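Local coordinates for SusD superfamily protein (Bacteroides vulgatus ATCC 8482, PDB 3JQ0) that is probably an outer-membrane nutrient-binding protein of the SusD family, likely to capture glycans at the surface of the cell, at residues K307-N312 and T318-V323. Sequence-based numbering, arbitrary orientation. Where two conformers were deposited one is given.
Sequences KGFRNN and TSLKAV. With SO4 (sulfate ion), chain I.
Phe309 reaches across to Leu320 and Ser319 with the far end of its ring, CE1 lying 4.4 Å from Leu320 CD1 and CZ 4.5 Å from Ser319 OG. Both partners approach the ring obliquely, and the contact is loose and buried, without a hydrogen bond between the two segments. The Ser319 hydroxyl hydrogen-bonds to the carbonyl of Arg315 in its own helix, while Trp316 of the same helix lies nearly parallel to the Phe309 ring. Beyond Phe309 the loop turns to a sulfate ion that was probably picked up from the crystallisation solution. Two successive turns in the Arg310 side chain (chi2 -58°, chi3 -52°) bring the NE and NH2 edge of its guanidinium to the ion. Arg310 NE and NH2 donate hydrogen bonds to sulfate O3 and O2, each 2.9 Å long, that from NH2 nearly straight (168°). Asn311 N adds a third, to O3 at 3.0 Å. Since Arg310 NH1 also pairs with Asp411, a methionine here would probably leave that carboxylate without this charged partner and cost the sulfate two of these three bonds. The small, mainly apolar touch joins the loop before helix 315-319 to the junction where that helix runs into strand 320-326, the first strand of a two-stranded antiparallel hairpin.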
ATOM      1  N   LYS A 307     -11.665 -17.510   4.762  1.00  7.85           N
ATOM      2  CA  LYS A 307     -12.110 -17.294   3.395  1.00  8.36           C
ATOM      3  C   LYS A 307     -11.123 -16.495   2.537  1.00  8.50           C
ATOM      4  O   LYS A 307     -11.408 -16.142   1.413  1.00 10.88           O
ATOM      5  CB  LYS A 307     -13.498 -16.653   3.361  1.00  9.39           C
ATOM      6  CG  LYS A 307     -14.629 -17.587   3.828  1.00 10.86           C
ATOM      7  CD  LYS A 307     -14.874 -18.695   2.767  1.00 14.25           C
ATOM      8  CE  LYS A 307     -16.103 -19.525   2.958  1.00 15.17           C
ATOM      9  NZ  LYS A 307     -16.135 -20.671   2.047  1.00 14.83           N
ATOM     10  N   GLY A 308      -9.922 -16.242   3.045  1.00  8.38           N
ATOM     11  CA  GLY A 308      -8.938 -15.422   2.357  1.00  7.66           C
ATOM     12  C   GLY A 308      -7.994 -16.200   1.458  1.00  6.54           C
ATOM     13  O   GLY A 308      -7.574 -15.707   0.411  1.00  7.38           O
ATOM     14  N   PHE A 309      -7.599 -17.406   1.924  1.00  6.91           N
ATOM     15  CA  PHE A 309      -6.431 -18.133   1.376  1.00  6.91           C
ATOM     16  C   PHE A 309      -6.734 -19.602   1.289  1.00  6.68           C
ATOM     17  O   PHE A 309      -7.339 -20.190   2.200  1.00  7.67           O
ATOM     18  CB  PHE A 309      -5.224 -17.939   2.321  1.00  7.25           C
ATOM     19  CG  PHE A 309      -4.827 -16.506   2.507  1.00  6.13           C
ATOM     20  CD1 PHE A 309      -5.415 -15.780   3.521  1.00  7.45           C
ATOM     21  CD2 PHE A 309      -3.856 -15.913   1.725  1.00  6.89           C
ATOM     22  CE1 PHE A 309      -5.058 -14.436   3.750  1.00  7.70           C
ATOM     23  CE2 PHE A 309      -3.498 -14.578   1.945  1.00  7.25           C
ATOM     24  CZ  PHE A 309      -4.100 -13.864   2.936  1.00  7.25           C
ATOM     25  N   ARG A 310      -6.261 -20.212   0.230  1.00  7.41           N
ATOM     26  CA  ARG A 310      -6.294 -21.657   0.110  1.00  7.07           C
ATOM     27  C   ARG A 310      -5.273 -22.290   1.036  1.00  8.01           C
ATOM     28  O   ARG A 310      -4.246 -21.700   1.391  1.00  8.09           O
ATOM     29  CB  ARG A 310      -5.993 -22.097  -1.334  1.00  8.19           C
ATOM     30  CG  ARG A 310      -6.885 -21.478  -2.409  1.00  7.39           C
ATOM     31  CD  ARG A 310      -8.385 -21.766  -2.202  1.00  8.29           C
ATOM     32  NE  ARG A 310      -8.690 -23.190  -2.033  1.00  8.89           N
ATOM     33  CZ  ARG A 310      -8.717 -24.086  -3.024  1.00  9.44           C
ATOM     34  NH1 ARG A 310      -8.616 -23.708  -4.275  1.00  9.48           N
ATOM     35  NH2 ARG A 310      -8.921 -25.359  -2.749  1.00 10.83           N
ATOM     36  N   ASN A 311      -5.528 -23.555   1.388  1.00  8.39           N
ATOM     37  CA  ASN A 311      -4.587 -24.254   2.229  0.56  8.15           C
ATOM     38  C   ASN A 311      -3.203 -24.280   1.566  1.00  9.48           C
ATOM     39  O   ASN A 311      -3.076 -24.444   0.344  1.00 10.25           O
ATOM     40  CB  ASN A 311      -5.066 -25.673   2.494  0.56 10.07           C
ATOM     41  CG  ASN A 311      -6.296 -25.746   3.403  0.56  9.74           C
ATOM     42  OD1 ASN A 311      -6.795 -24.789   4.004  0.56  9.08           O
ATOM     43  ND2 ASN A 311      -6.812 -26.957   3.488  0.56 18.08           N
ATOM     44  N   ASN A 312      -2.188 -24.133   2.390  1.00  9.35           N
ATOM     45  CA  ASN A 312      -0.803 -24.179   2.000  1.00  9.55           C
ATOM     46  C   ASN A 312      -0.302 -22.932   1.266  1.00  9.21           C
ATOM     47  O   ASN A 312       0.882 -22.880   0.881  1.00  9.59           O
ATOM     48  CB  ASN A 312      -0.489 -25.490   1.238  1.00 11.33           C
ATOM     49  CG  ASN A 312      -0.903 -26.704   2.041  1.00 15.54           C
ATOM     50  OD1 ASN A 312      -1.842 -27.456   1.673  1.00 19.83           O
ATOM     51  ND2 ASN A 312      -0.309 -26.792   3.195  1.00 17.59           N
ATOM     52  N   THR A 318       1.336 -16.064   7.481  1.00  7.52           N
ATOM     53  CA  THR A 318       2.308 -14.973   7.606  1.00  7.55           C
ATOM     54  C   THR A 318       1.551 -13.641   7.784  1.00  6.93           C
ATOM     55  O   THR A 318       1.961 -12.783   8.581  1.00  7.36           O
ATOM     56  CB  THR A 318       3.270 -14.955   6.408  1.00  9.06           C
ATOM     57  OG1 THR A 318       4.088 -16.115   6.461  1.00 12.12           O
ATOM     58  CG2 THR A 318       4.129 -13.711   6.394  1.00  9.98           C
ATOM     59  N   SER A 319       0.453 -13.450   7.059  1.00  5.92           N
ATOM     60  CA  SER A 319      -0.306 -12.205   7.128  1.00  6.25           C
ATOM     61  C   SER A 319      -1.176 -12.070   8.348  1.00  5.73           C
ATOM     62  O   SER A 319      -1.358 -10.964   8.870  1.00  6.27           O
ATOM     63  CB  SER A 319      -1.204 -12.074   5.888  1.00  6.26           C
ATOM     64  OG  SER A 319      -0.435 -12.005   4.680  1.00  7.14           O
ATOM     65  N   LEU A 320      -1.739 -13.208   8.804  1.00  6.46           N
ATOM     66  CA  LEU A 320      -2.708 -13.250   9.902  1.00  5.50           C
ATOM     67  C   LEU A 320      -2.361 -14.357  10.839  1.00  6.39           C
ATOM     68  O   LEU A 320      -1.911 -15.423  10.405  1.00  8.36           O
ATOM     69  CB  LEU A 320      -4.113 -13.510   9.360  1.00  6.77           C
ATOM     70  CG  LEU A 320      -4.685 -12.497   8.404  1.00  7.01           C
ATOM     71  CD1 LEU A 320      -6.003 -12.978   7.775  1.00  8.10           C
ATOM     72  CD2 LEU A 320      -4.835 -11.134   9.046  1.00  7.83           C
ATOM     73  N   LYS A 321      -2.689 -14.172  12.118  1.00  6.12           N
ATOM     74  CA  LYS A 321      -2.680 -15.282  13.077  0.50  6.32           C
ATOM     75  C   LYS A 321      -4.053 -15.398  13.705  1.00  6.26           C
ATOM     76  O   LYS A 321      -4.633 -14.411  14.153  1.00  7.15           O
ATOM     77  CB  LYS A 321      -1.599 -15.163  14.154  0.50  7.66           C
ATOM     78  CG  LYS A 321      -1.581 -16.388  15.087  0.50  8.95           C
ATOM     79  CD  LYS A 321      -0.314 -16.496  15.936  0.50 13.56           C
ATOM     80  CE  LYS A 321      -0.144 -17.865  16.625  0.50 12.52           C
ATOM     81  NZ  LYS A 321       1.293 -18.268  16.660  0.50 14.46           N
ATOM     82  N   ALA A 322      -4.553 -16.624  13.767  1.00  6.96           N
ATOM     83  CA  ALA A 322      -5.806 -16.903  14.464  1.00  6.84           C
ATOM     84  C   ALA A 322      -5.527 -17.035  15.951  1.00  6.83           C
ATOM     85  O   ALA A 322      -4.674 -17.834  16.368  1.00  8.59           O
ATOM     86  CB  ALA A 322      -6.428 -18.205  13.909  1.00  8.32           C
ATOM     87  N   VAL A 323      -6.321 -16.342  16.746  1.00  6.60           N
ATOM     88  CA  VAL A 323      -6.358 -16.569  18.177  1.00  6.36           C
ATOM     89  C   VAL A 323      -7.711 -17.171  18.570  1.00  6.33           C
ATOM     90  O   VAL A 323      -8.724 -16.987  17.898  1.00  6.82           O
ATOM     91  CB  VAL A 323      -6.022 -15.296  18.989  1.00  7.16           C
ATOM     92  CG1 VAL A 323      -4.615 -14.780  18.647  1.00  8.39           C
ATOM     93  CG2 VAL A 323      -7.054 -14.179  18.842  1.00  8.39           C
TER
HETATM   94  S   SO4 I   8      -8.989 -25.471   0.962  0.50 11.99           S
HETATM   95  O1  SO4 I   8      -9.894 -24.895   1.991  0.50 17.74           O
HETATM   96  O2  SO4 I   8      -9.688 -26.210  -0.085  0.50 10.52           O
HETATM   97  O3  SO4 I   8      -8.268 -24.318   0.556  0.50  9.40           O
HETATM   98  O4  SO4 I   8      -8.293 -26.483   1.721  0.50 17.80           O